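Local coordinates for synaptonemal complex protein 2 (PDB 5IWZ) that is a major component of the axial and lateral elements of synaptonemal complexes, required for meiotic chromosome synapsis and for insertion of SYCP3 into the complexes, at residues 90-95 with 140-145; 98-103 with 151-156; 286-291 with 374-379; 342-347 with 355-360. All coordinates share one frame; numbering follows the deposited sequence.

Overall arrangement
Contacts 1 and 2 lie in the armadillo-repeat-like helical part of this N-terminal piece, contacts 3 and 4 in the Spt16M-like part, with about 44 to 49 Å between centres across the two groups. Contacts 1 and 2 share helix 144-163 and join through the successive helices 90-97 and 99-108; contact 2 is the more buried, and contact 1, at the start of that helix, adds a side-chain hydrogen bond. Contacts 3 and 4 belong to one antiparallel sheet, where strands 372-378 and 352-359 are neighbours; backbone ladders hold both. Contact 3 is richer in aromatic rings, whereas contact 4 lies at strand 341-349, the last of the sheet's regular strands, with several exposed side chains.

Contact 1 (90-95 with 140-145); sequences GLQTMI and YDISDE
Gln-92 and Ile-142 set the backbone spacing, with CA atoms 7.8 Å apart where helix 90-97 passes the turn between helices 123-141 and 144-163. Ile-142 is the apolar centre. Its CG2 meets Ile-95 CD1 at 3.6 Å, and its CG1 lies 3.8 Å from Leu-91 CD2, so one branched side chain touches two residues a helical turn apart. Leu-91 turns CG away from its own backbone N (chi1 -166°), which carries CD2 across to the isoleucine. Ile-95 CG2 reaches Glu-145 CG at 4.0 Å; the two side chains run by one another head to tail, and the carboxylate points off from helix 90-97. The polar link is short: Ser-143 OG donates to Gln-92 OE1 at 2.6 Å, 23° out of the carbonyl plane. A bend at chi2 (-62°) brings the glutamine amide to the serine. Ser-143 is the N-cap of helix 144-163, and the same OG accepts from Gly-146 N, so one hydroxyl caps its own helix and links it to helix 90-97. A leucine at Gln-92 would probably leave the Ser-143 hydroxyl with its capping bond but no acceptor on helix 90-97, and that polar link lost. Around this joint, Leu-91 also packs on Val-138 and Ile-95 on Ile-139 of helix 123-141, while Leu-91 and Met-94 reach Leu-99 of helix 99-108 and Thr-93 lies against Ile-85 of strand 83-85.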
# COMPACT_ATOMS: atom_id res chain seq x y z
N GLY A 90 -2.46 -15.23 24.72
CA GLY A 90 -1.80 -15.98 23.67
C GLY A 90 -0.91 -15.12 22.80
O GLY A 90 0.21 -15.51 22.46
N LEU A 91 -1.38 -13.93 22.42
CA LEU A 91 -0.57 -13.11 21.53
C LEU A 91 0.71 -12.68 22.23
O LEU A 91 1.80 -12.73 21.64
CB LEU A 91 -1.37 -11.90 21.04
CG LEU A 91 -0.77 -11.13 19.86
CD1 LEU A 91 -0.46 -12.06 18.70
CD2 LEU A 91 -1.68 -10.00 19.40
N GLN A 92 0.62 -12.32 23.51
CA GLN A 92 1.80 -11.86 24.24
C GLN A 92 2.78 -12.99 24.48
O GLN A 92 4.00 -12.78 24.46
CB GLN A 92 1.39 -11.20 25.56
CG GLN A 92 1.39 -9.69 25.49
CD GLN A 92 2.77 -9.11 25.19
OE1 GLN A 92 2.92 -8.23 24.34
NE2 GLN A 92 3.79 -9.62 25.88
N THR A 93 2.27 -14.20 24.71
CA THR A 93 3.15 -15.36 24.83
C THR A 93 3.88 -15.64 23.52
O THR A 93 5.07 -15.98 23.51
CB THR A 93 2.36 -16.59 25.26
OG1 THR A 93 1.62 -16.27 26.44
CG2 THR A 93 3.29 -17.75 25.54
N MET A 94 3.19 -15.51 22.39
CA MET A 94 3.86 -15.75 21.12
C MET A 94 4.88 -14.66 20.83
O MET A 94 5.95 -14.94 20.28
CB MET A 94 2.84 -15.87 19.98
CG MET A 94 2.09 -17.19 20.05
SD MET A 94 1.10 -17.56 18.57
CE MET A 94 -0.18 -16.34 18.69
N ILE A 95 4.58 -13.41 21.21
CA ILE A 95 5.56 -12.34 21.10
C ILE A 95 6.79 -12.68 21.93
O ILE A 95 7.92 -12.55 21.46
CB ILE A 95 4.96 -10.99 21.53
CG1 ILE A 95 3.95 -10.50 20.51
CG2 ILE A 95 6.04 -9.95 21.71
CD1 ILE A 95 3.13 -9.37 21.05
N TYR A 140 1.56 -4.94 16.62
CA TYR A 140 2.03 -3.61 16.97
C TYR A 140 1.14 -2.99 18.04
O TYR A 140 1.63 -2.43 19.02
CB TYR A 140 2.07 -2.76 15.70
CG TYR A 140 2.47 -1.30 15.83
CD1 TYR A 140 1.54 -0.34 16.23
CD2 TYR A 140 3.74 -0.88 15.47
CE1 TYR A 140 1.89 1.00 16.30
CE2 TYR A 140 4.10 0.45 15.54
CZ TYR A 140 3.17 1.38 15.96
OH TYR A 140 3.51 2.71 16.04
N ASP A 141 -0.19 -3.16 17.91
CA ASP A 141 -1.14 -2.49 18.79
C ASP A 141 -1.36 -3.19 20.12
O ASP A 141 -2.05 -2.64 20.97
CB ASP A 141 -2.50 -2.34 18.09
CG ASP A 141 -2.44 -1.44 16.88
OD1 ASP A 141 -3.09 -1.76 15.86
OD2 ASP A 141 -1.74 -0.41 16.94
N ILE A 142 -0.80 -4.39 20.33
CA ILE A 142 -1.16 -5.15 21.52
C ILE A 142 -0.29 -4.87 22.74
O ILE A 142 -0.67 -5.26 23.85
CB ILE A 142 -1.13 -6.66 21.21
CG1 ILE A 142 -2.01 -7.41 22.21
CG2 ILE A 142 0.30 -7.17 21.25
CD1 ILE A 142 -3.37 -6.76 22.40
N SER A 143 0.86 -4.21 22.57
CA SER A 143 1.73 -3.93 23.71
C SER A 143 2.87 -3.03 23.24
O SER A 143 3.02 -2.75 22.05
CB SER A 143 2.31 -5.20 24.31
OG SER A 143 3.25 -5.78 23.42
N ASP A 144 3.67 -2.59 24.21
CA ASP A 144 4.86 -1.81 23.86
C ASP A 144 5.94 -2.70 23.26
O ASP A 144 6.64 -2.29 22.33
CB ASP A 144 5.39 -1.09 25.09
CG ASP A 144 4.39 -0.10 25.66
OD1 ASP A 144 3.70 0.56 24.85
OD2 ASP A 144 4.30 0.01 26.90
N GLU A 145 6.08 -3.93 23.77
CA GLU A 145 7.11 -4.84 23.28
C GLU A 145 6.86 -5.21 21.82
O GLU A 145 7.76 -5.08 20.98
CB GLU A 145 7.17 -6.10 24.15
CG GLU A 145 8.18 -7.13 23.66
CD GLU A 145 9.62 -6.63 23.74
OE1 GLU A 145 10.29 -6.95 24.74
OE2 GLU A 145 10.07 -5.93 22.81

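Contact 2 (98-103 with 151-156); sequences GLVQKM and LESFIP
Two nearly parallel helices of the armadillo-repeat-like domain meet where Phe-154 reaches from helix 144-163 to Met-103 on helix 99-108. The axes of 99-103 and 151-156 approach to 10.2 Å at 12°, a wide spacing bridged by the aromatic ring. Phe-154 carries CG roughly away from its carbonyl carbon (chi1 -87°), and the ring spans the gap with CZ leading. That atom lies 3.6 Å from Met-103 O, which sits at the ring edge near its plane, and 4.2 Å from Met-103 CB. The carbonyl O of Val-100 approaches the ring obliquely, 4.2 Å from Phe-154 CE2. Next to it in the chain, Ser-153 faces the same helix: its OG is 4.2 Å from Val-100 CG1, a loose van der Waals approach. The hydroxyl is engaged within its own helix, bonding Gln-149 O. Leu-136 of helix 123-141 packs on the phenylalanine, and Leu-132 and Ile-139 pack on Met-103, so helix 123-141 packs against both residues. The chemistry is van der Waals packing without a polar bond across the pair of segments: the ring spans part of the gap and turns its edge to a backbone carbonyl, a meeting that is probably mildly favourable, while the serine spends its polarity on its own backbone.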
# COMPACT_ATOMS: atom_id res chain seq x y z
N GLY A 98 8.93 -15.15 20.24
CA GLY A 98 9.66 -14.65 19.09
C GLY A 98 8.82 -14.48 17.84
O GLY A 98 9.35 -14.58 16.73
N LEU A 99 7.52 -14.20 18.01
CA LEU A 99 6.61 -14.15 16.86
C LEU A 99 7.05 -13.09 15.83
O LEU A 99 6.96 -13.33 14.62
CB LEU A 99 5.19 -13.87 17.33
CG LEU A 99 4.15 -13.42 16.28
CD1 LEU A 99 3.96 -14.47 15.17
CD2 LEU A 99 2.83 -13.10 16.97
N VAL A 100 7.52 -11.94 16.30
CA VAL A 100 7.89 -10.87 15.37
C VAL A 100 9.02 -11.33 14.45
O VAL A 100 9.01 -11.03 13.24
CB VAL A 100 8.26 -9.59 16.15
CG1 VAL A 100 8.75 -8.51 15.19
CG2 VAL A 100 7.06 -9.08 16.94
N GLN A 101 10.00 -12.08 14.98
CA GLN A 101 11.09 -12.58 14.15
C GLN A 101 10.62 -13.69 13.22
O GLN A 101 11.13 -13.81 12.10
CB GLN A 101 12.25 -13.07 15.02
CG GLN A 101 13.14 -11.95 15.55
CD GLN A 101 12.47 -11.15 16.66
OE1 GLN A 101 11.94 -11.72 17.62
NE2 GLN A 101 12.47 -9.82 16.52
N LYS A 102 9.66 -14.52 13.64
CA LYS A 102 9.03 -15.41 12.67
C LYS A 102 8.38 -14.61 11.54
O LYS A 102 8.51 -14.97 10.37
CB LYS A 102 8.00 -16.32 13.35
CG LYS A 102 8.55 -17.71 13.67
CD LYS A 102 9.50 -17.70 14.83
CE LYS A 102 9.95 -19.11 15.21
NZ LYS A 102 10.87 -19.69 14.19
N MET A 103 7.70 -13.51 11.86
CA MET A 103 7.07 -12.74 10.79
C MET A 103 8.10 -12.10 9.86
O MET A 103 7.84 -11.97 8.66
CB MET A 103 6.14 -11.70 11.38
CG MET A 103 5.09 -12.37 12.23
SD MET A 103 3.47 -11.65 12.09
CE MET A 103 3.41 -11.20 10.37
N LEU A 151 8.53 -2.11 14.88
CA LEU A 151 9.22 -0.92 14.37
C LEU A 151 10.66 -1.25 14.00
O LEU A 151 11.14 -0.90 12.91
CB LEU A 151 9.21 0.20 15.42
CG LEU A 151 8.27 1.41 15.48
CD1 LEU A 151 7.53 1.70 14.18
CD2 LEU A 151 7.30 1.32 16.65
N GLU A 152 11.37 -1.93 14.91
CA GLU A 152 12.80 -2.16 14.74
C GLU A 152 13.09 -3.07 13.56
O GLU A 152 14.06 -2.86 12.82
CB GLU A 152 13.40 -2.75 16.02
CG GLU A 152 13.52 -1.76 17.16
CD GLU A 152 14.33 -0.55 16.76
OE1 GLU A 152 15.43 -0.75 16.20
OE2 GLU A 152 13.87 0.59 16.98
N SER A 153 12.27 -4.10 13.39
CA SER A 153 12.50 -5.10 12.35
C SER A 153 11.96 -4.69 10.99
O SER A 153 12.61 -4.94 9.97
CB SER A 153 11.87 -6.43 12.77
OG SER A 153 12.42 -6.83 14.02
N PHE A 154 10.78 -4.05 10.94
CA PHE A 154 10.07 -3.90 9.67
C PHE A 154 10.22 -2.53 9.01
O PHE A 154 10.07 -2.47 7.79
CB PHE A 154 8.58 -4.23 9.85
CG PHE A 154 8.29 -5.70 9.67
CD1 PHE A 154 8.14 -6.23 8.40
CD2 PHE A 154 8.20 -6.55 10.76
CE1 PHE A 154 7.88 -7.58 8.22
CE2 PHE A 154 7.94 -7.91 10.59
CZ PHE A 154 7.78 -8.42 9.32
N ILE A 155 10.54 -1.45 9.75
CA ILE A 155 10.85 -0.18 9.09
C ILE A 155 11.97 -0.34 8.04
O ILE A 155 11.79 0.13 6.92
CB ILE A 155 11.17 0.91 10.13
CG1 ILE A 155 9.95 1.21 11.00
CG2 ILE A 155 11.65 2.18 9.44
CD1 ILE A 155 8.78 1.67 10.24
N PRO A 156 13.11 -0.99 8.35
CA PRO A 156 14.11 -1.19 7.28
C PRO A 156 13.62 -2.09 6.15
O PRO A 156 13.98 -1.85 4.99
CB PRO A 156 15.31 -1.81 8.02
CG PRO A 156 14.81 -2.21 9.35
CD PRO A 156 13.65 -1.33 9.68

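Contact 3 (286-291 with 374-379); sequences CLSAFL and LFYFDE
With CG beside the backbone N in both Phe-290 (chi1 -68°) and Tyr-376 (chi1 -70°), the two rings meet on one face of an antiparallel sheet in the Spt16M-like domain, which belongs to the PH clan. Phe-290 CD2 touches Tyr-376 CE1 at 3.9 Å, with the ring planes 80° apart. Ser-288 OG comes obliquely to the tyrosine ring, 3.5 Å from CD1 of Tyr-376. Losing the ring of Tyr-376 to an alanine would probably open a gap beside Phe-290 CD2 and Ser-288 OG and leave the phenylalanine ring less firmly held. Beneath these rings, strand 288-291 pairs with strand 372-378: Phe-290 and Leu-374 exchange two backbone bonds, and Tyr-376 N donates to Ser-288 O at 2.9 Å. The other face carries Ala-289 and Phe-375, whose CB and CD1 respectively are 3.9 Å apart. Phe-375 meets Phe-320 edge-to-face there, and Ile-309 of strand 308-312 lies against Phe-375, Phe-377 and Cys-286, joining this sheet to the four-stranded one. Toward Cys-286, Leu-287 N donates to Tyr-376 O at 2.7 Å. Cys-286 adds a sulfur-aromatic contact, its SG above the face of the Phe-377 ring, 4.8 Å from the centroid.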
# COMPACT_ATOMS: atom_id res chain seq x y z
N CYS A 286 -7.14 20.25 -14.02
CA CYS A 286 -8.33 19.73 -14.67
C CYS A 286 -9.50 20.68 -14.42
O CYS A 286 -9.63 21.24 -13.32
CB CYS A 286 -8.64 18.33 -14.13
SG CYS A 286 -10.19 17.61 -14.68
N LEU A 287 -10.32 20.87 -15.44
CA LEU A 287 -11.42 21.82 -15.34
C LEU A 287 -12.61 21.23 -14.58
O LEU A 287 -13.21 21.91 -13.74
CB LEU A 287 -11.87 22.26 -16.74
CG LEU A 287 -10.74 22.87 -17.58
CD1 LEU A 287 -11.17 23.04 -19.04
CD2 LEU A 287 -10.29 24.23 -16.98
N SER A 288 -12.96 19.98 -14.87
CA SER A 288 -14.05 19.25 -14.23
C SER A 288 -13.95 17.77 -14.60
O SER A 288 -13.44 17.42 -15.67
CB SER A 288 -15.42 19.81 -14.65
OG SER A 288 -15.59 19.74 -16.05
N ALA A 289 -14.43 16.92 -13.70
CA ALA A 289 -14.39 15.48 -13.90
C ALA A 289 -15.77 14.91 -13.63
O ALA A 289 -16.51 15.44 -12.79
CB ALA A 289 -13.36 14.81 -12.99
N PHE A 290 -16.13 13.85 -14.37
CA PHE A 290 -17.43 13.18 -14.31
C PHE A 290 -17.28 11.66 -14.28
O PHE A 290 -16.46 11.09 -15.00
CB PHE A 290 -18.31 13.55 -15.52
CG PHE A 290 -18.75 14.98 -15.52
CD1 PHE A 290 -20.03 15.32 -15.11
CD2 PHE A 290 -17.88 16.00 -15.87
CE1 PHE A 290 -20.44 16.65 -15.08
CE2 PHE A 290 -18.28 17.34 -15.84
CZ PHE A 290 -19.56 17.66 -15.45
N LEU A 291 -18.08 11.01 -13.44
CA LEU A 291 -18.31 9.57 -13.49
C LEU A 291 -19.70 9.35 -14.08
O LEU A 291 -20.70 9.63 -13.42
CB LEU A 291 -18.21 8.94 -12.10
CG LEU A 291 -18.61 7.47 -12.04
CD1 LEU A 291 -17.68 6.68 -12.95
CD2 LEU A 291 -18.49 6.95 -10.61
N LEU A 374 -14.90 11.00 -17.31
CA LEU A 374 -14.66 12.12 -18.22
C LEU A 374 -13.84 13.18 -17.50
O LEU A 374 -14.17 13.57 -16.38
CB LEU A 374 -15.99 12.73 -18.70
CG LEU A 374 -16.80 12.05 -19.80
CD1 LEU A 374 -17.27 10.61 -19.43
CD2 LEU A 374 -18.00 12.93 -20.14
N PHE A 375 -12.77 13.62 -18.14
CA PHE A 375 -11.91 14.68 -17.62
C PHE A 375 -11.84 15.78 -18.67
O PHE A 375 -11.47 15.52 -19.82
CB PHE A 375 -10.51 14.15 -17.30
CG PHE A 375 -10.49 12.99 -16.32
CD1 PHE A 375 -10.34 13.23 -14.95
CD2 PHE A 375 -10.62 11.69 -16.75
CE1 PHE A 375 -10.31 12.18 -14.04
CE2 PHE A 375 -10.60 10.62 -15.85
CZ PHE A 375 -10.44 10.87 -14.49
N TYR A 376 -12.20 17.00 -18.28
CA TYR A 376 -12.09 18.17 -19.15
C TYR A 376 -10.83 18.96 -18.80
O TYR A 376 -10.61 19.30 -17.64
CB TYR A 376 -13.32 19.07 -19.03
CG TYR A 376 -14.59 18.49 -19.62
CD1 TYR A 376 -15.43 17.69 -18.85
CD2 TYR A 376 -14.95 18.74 -20.94
CE1 TYR A 376 -16.58 17.15 -19.37
CE2 TYR A 376 -16.12 18.21 -21.47
CZ TYR A 376 -16.93 17.42 -20.68
OH TYR A 376 -18.08 16.88 -21.19
N PHE A 377 -10.02 19.24 -19.81
CA PHE A 377 -8.76 19.95 -19.67
C PHE A 377 -8.73 21.17 -20.58
O PHE A 377 -9.42 21.23 -21.59
CB PHE A 377 -7.57 19.05 -20.02
CG PHE A 377 -7.40 17.87 -19.11
CD1 PHE A 377 -6.72 17.99 -17.91
CD2 PHE A 377 -7.88 16.63 -19.49
CE1 PHE A 377 -6.53 16.88 -17.08
CE2 PHE A 377 -7.70 15.51 -18.66
CZ PHE A 377 -7.04 15.65 -17.45
N ASP A 378 -7.90 22.14 -20.20
CA ASP A 378 -7.58 23.24 -21.10
C ASP A 378 -6.95 22.70 -22.39
O ASP A 378 -6.14 21.78 -22.36
CB ASP A 378 -6.63 24.22 -20.43
CG ASP A 378 -6.34 25.43 -21.29
OD1 ASP A 378 -7.18 26.35 -21.32
OD2 ASP A 378 -5.29 25.44 -21.97
N GLU A 379 -7.34 23.29 -23.53
CA GLU A 379 -6.92 22.79 -24.83
C GLU A 379 -5.41 22.90 -25.06
O GLU A 379 -4.87 22.15 -25.88
CB GLU A 379 -7.67 23.54 -25.93
CG GLU A 379 -7.82 25.02 -25.62
CD GLU A 379 -8.57 25.77 -26.71
OE1 GLU A 379 -8.82 26.98 -26.51
OE2 GLU A 379 -8.90 25.16 -27.75

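Contact 4 (342-347 with 355-360); sequences QMYNIE and LTLTLK
Tyr-344 and Ile-346 both pack on Leu-355: its CD1 lies 3.7 Å from Tyr-344 CD1 and from Ile-346 CG1. The leucine manages this by carrying CG away from its backbone N (chi1 169°), which brings CD1 over to the facing strand. Leu-357 completes the apolar row, with CD2 touching Tyr-344 CB at 3.6 Å. Tyr-344 holds CG over its own backbone, between N and the carbonyl carbon (chi1 71°), and its ring receives both leucines obliquely. On the opposite face, Asn-345 and Thr-356 run alongside each other in one direction, while Gln-342 OE1 approaches Thr-358 CG2 to 3.6 Å. Behind these side chains runs the backbone ladder that fixes their register. Asn-345 and Thr-356 exchange two bonds, Thr-356 N reaching Asn-345 O at 2.9 Å. Thr-358 N donates to Met-343 O at 2.8 Å. Thr-358 O accepts Gln-342 N at 2.8 Å and, weakly, Met-343 N, so two residues face one. Lys-360 CG packs against Gln-342 CB at that end. Farther out, helix 383-390 packs on part of the apolar face, with Thr-387 and Lys-388 on Tyr-344 and Ile-383 and Thr-384 on Ile-346, and Phe-375 packs on Leu-357. The whole is an antiparallel beta hairpin of strands 341-349 and 352-359, with a classic beta bulge at Gln-342 and Met-343 opposite Thr-358; a C-terminal helix packed on the sheet is consistent with the PH-like fold.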
# COMPACT_ATOMS: atom_id res chain seq x y z
N GLN A 342 -11.06 -0.21 -20.77
CA GLN A 342 -11.39 -0.88 -22.02
C GLN A 342 -10.88 -0.09 -23.23
O GLN A 342 -10.31 -0.67 -24.16
CB GLN A 342 -12.91 -1.08 -22.12
CG GLN A 342 -13.32 -2.02 -23.25
CD GLN A 342 -14.80 -2.26 -23.28
OE1 GLN A 342 -15.58 -1.33 -23.49
NE2 GLN A 342 -15.21 -3.50 -23.05
N MET A 343 -11.11 1.22 -23.26
CA MET A 343 -10.47 2.10 -24.24
C MET A 343 -10.76 3.54 -23.84
O MET A 343 -11.55 3.81 -22.92
CB MET A 343 -10.92 1.83 -25.69
CG MET A 343 -12.36 2.11 -26.07
SD MET A 343 -12.70 1.74 -27.84
CE MET A 343 -12.40 -0.03 -27.89
N TYR A 344 -10.10 4.47 -24.52
CA TYR A 344 -10.32 5.88 -24.27
C TYR A 344 -10.28 6.65 -25.57
O TYR A 344 -9.74 6.18 -26.58
CB TYR A 344 -9.29 6.45 -23.29
CG TYR A 344 -7.88 6.59 -23.83
CD1 TYR A 344 -7.45 7.77 -24.47
CD2 TYR A 344 -6.95 5.57 -23.66
CE1 TYR A 344 -6.15 7.90 -24.93
CE2 TYR A 344 -5.66 5.69 -24.11
CZ TYR A 344 -5.25 6.85 -24.74
OH TYR A 344 -3.94 6.94 -25.20
N ASN A 345 -10.81 7.86 -25.53
CA ASN A 345 -10.62 8.78 -26.64
C ASN A 345 -10.46 10.20 -26.10
O ASN A 345 -10.80 10.49 -24.95
CB ASN A 345 -11.77 8.71 -27.66
CG ASN A 345 -13.04 9.32 -27.16
OD1 ASN A 345 -13.28 10.52 -27.33
ND2 ASN A 345 -13.90 8.50 -26.57
N ILE A 346 -9.93 11.07 -26.95
CA ILE A 346 -9.67 12.47 -26.63
C ILE A 346 -10.25 13.30 -27.77
O ILE A 346 -10.00 13.01 -28.94
CB ILE A 346 -8.16 12.74 -26.46
CG1 ILE A 346 -7.60 11.91 -25.31
CG2 ILE A 346 -7.87 14.26 -26.26
CD1 ILE A 346 -6.08 11.88 -25.25
N GLU A 347 -11.04 14.31 -27.41
CA GLU A 347 -11.72 15.16 -28.38
C GLU A 347 -11.63 16.61 -27.91
O GLU A 347 -11.64 16.88 -26.70
CB GLU A 347 -13.20 14.77 -28.57
CG GLU A 347 -13.95 14.51 -27.26
CD GLU A 347 -15.40 14.05 -27.45
OE1 GLU A 347 -16.24 14.86 -27.90
OE2 GLU A 347 -15.71 12.87 -27.14
N LEU A 355 -10.98 13.99 -22.16
CA LEU A 355 -10.48 12.63 -22.07
C LEU A 355 -11.62 11.78 -21.52
O LEU A 355 -12.05 11.96 -20.38
CB LEU A 355 -9.26 12.55 -21.15
CG LEU A 355 -8.80 11.14 -20.76
CD1 LEU A 355 -8.30 10.36 -21.98
CD2 LEU A 355 -7.70 11.24 -19.69
N THR A 356 -12.12 10.85 -22.35
CA THR A 356 -13.18 9.92 -21.97
C THR A 356 -12.59 8.53 -21.82
O THR A 356 -12.07 7.98 -22.80
CB THR A 356 -14.29 9.90 -23.02
OG1 THR A 356 -14.79 11.22 -23.18
CG2 THR A 356 -15.44 8.98 -22.56
N LEU A 357 -12.65 7.97 -20.60
CA LEU A 357 -12.17 6.62 -20.30
C LEU A 357 -13.37 5.69 -20.17
O LEU A 357 -14.20 5.89 -19.28
CB LEU A 357 -11.37 6.55 -19.00
CG LEU A 357 -10.09 7.34 -18.74
CD1 LEU A 357 -9.62 7.08 -17.29
CD2 LEU A 357 -9.02 6.94 -19.75
N THR A 358 -13.45 4.70 -21.04
CA THR A 358 -14.45 3.64 -20.90
C THR A 358 -13.82 2.54 -20.05
O THR A 358 -12.80 1.97 -20.44
CB THR A 358 -14.87 3.10 -22.27
OG1 THR A 358 -15.46 4.16 -23.02
CG2 THR A 358 -15.90 1.97 -22.13
N LEU A 359 -14.41 2.26 -18.90
CA LEU A 359 -13.89 1.23 -18.00
C LEU A 359 -14.51 -0.14 -18.30
O LEU A 359 -15.64 -0.24 -18.79
CB LEU A 359 -14.16 1.59 -16.55
CG LEU A 359 -13.70 2.99 -16.12
CD1 LEU A 359 -14.06 3.18 -14.66
CD2 LEU A 359 -12.21 3.19 -16.35
N LYS A 360 -13.76 -1.19 -17.99
CA LYS A 360 -14.20 -2.56 -18.21
C LYS A 360 -15.27 -3.01 -17.23
O LYS A 360 -15.83 -4.09 -17.42
CB LYS A 360 -13.00 -3.52 -18.14
CG LYS A 360 -12.09 -3.45 -19.34
CD LYS A 360 -10.86 -4.35 -19.21
CE LYS A 360 -9.93 -4.12 -20.38
NZ LYS A 360 -8.70 -4.97 -20.39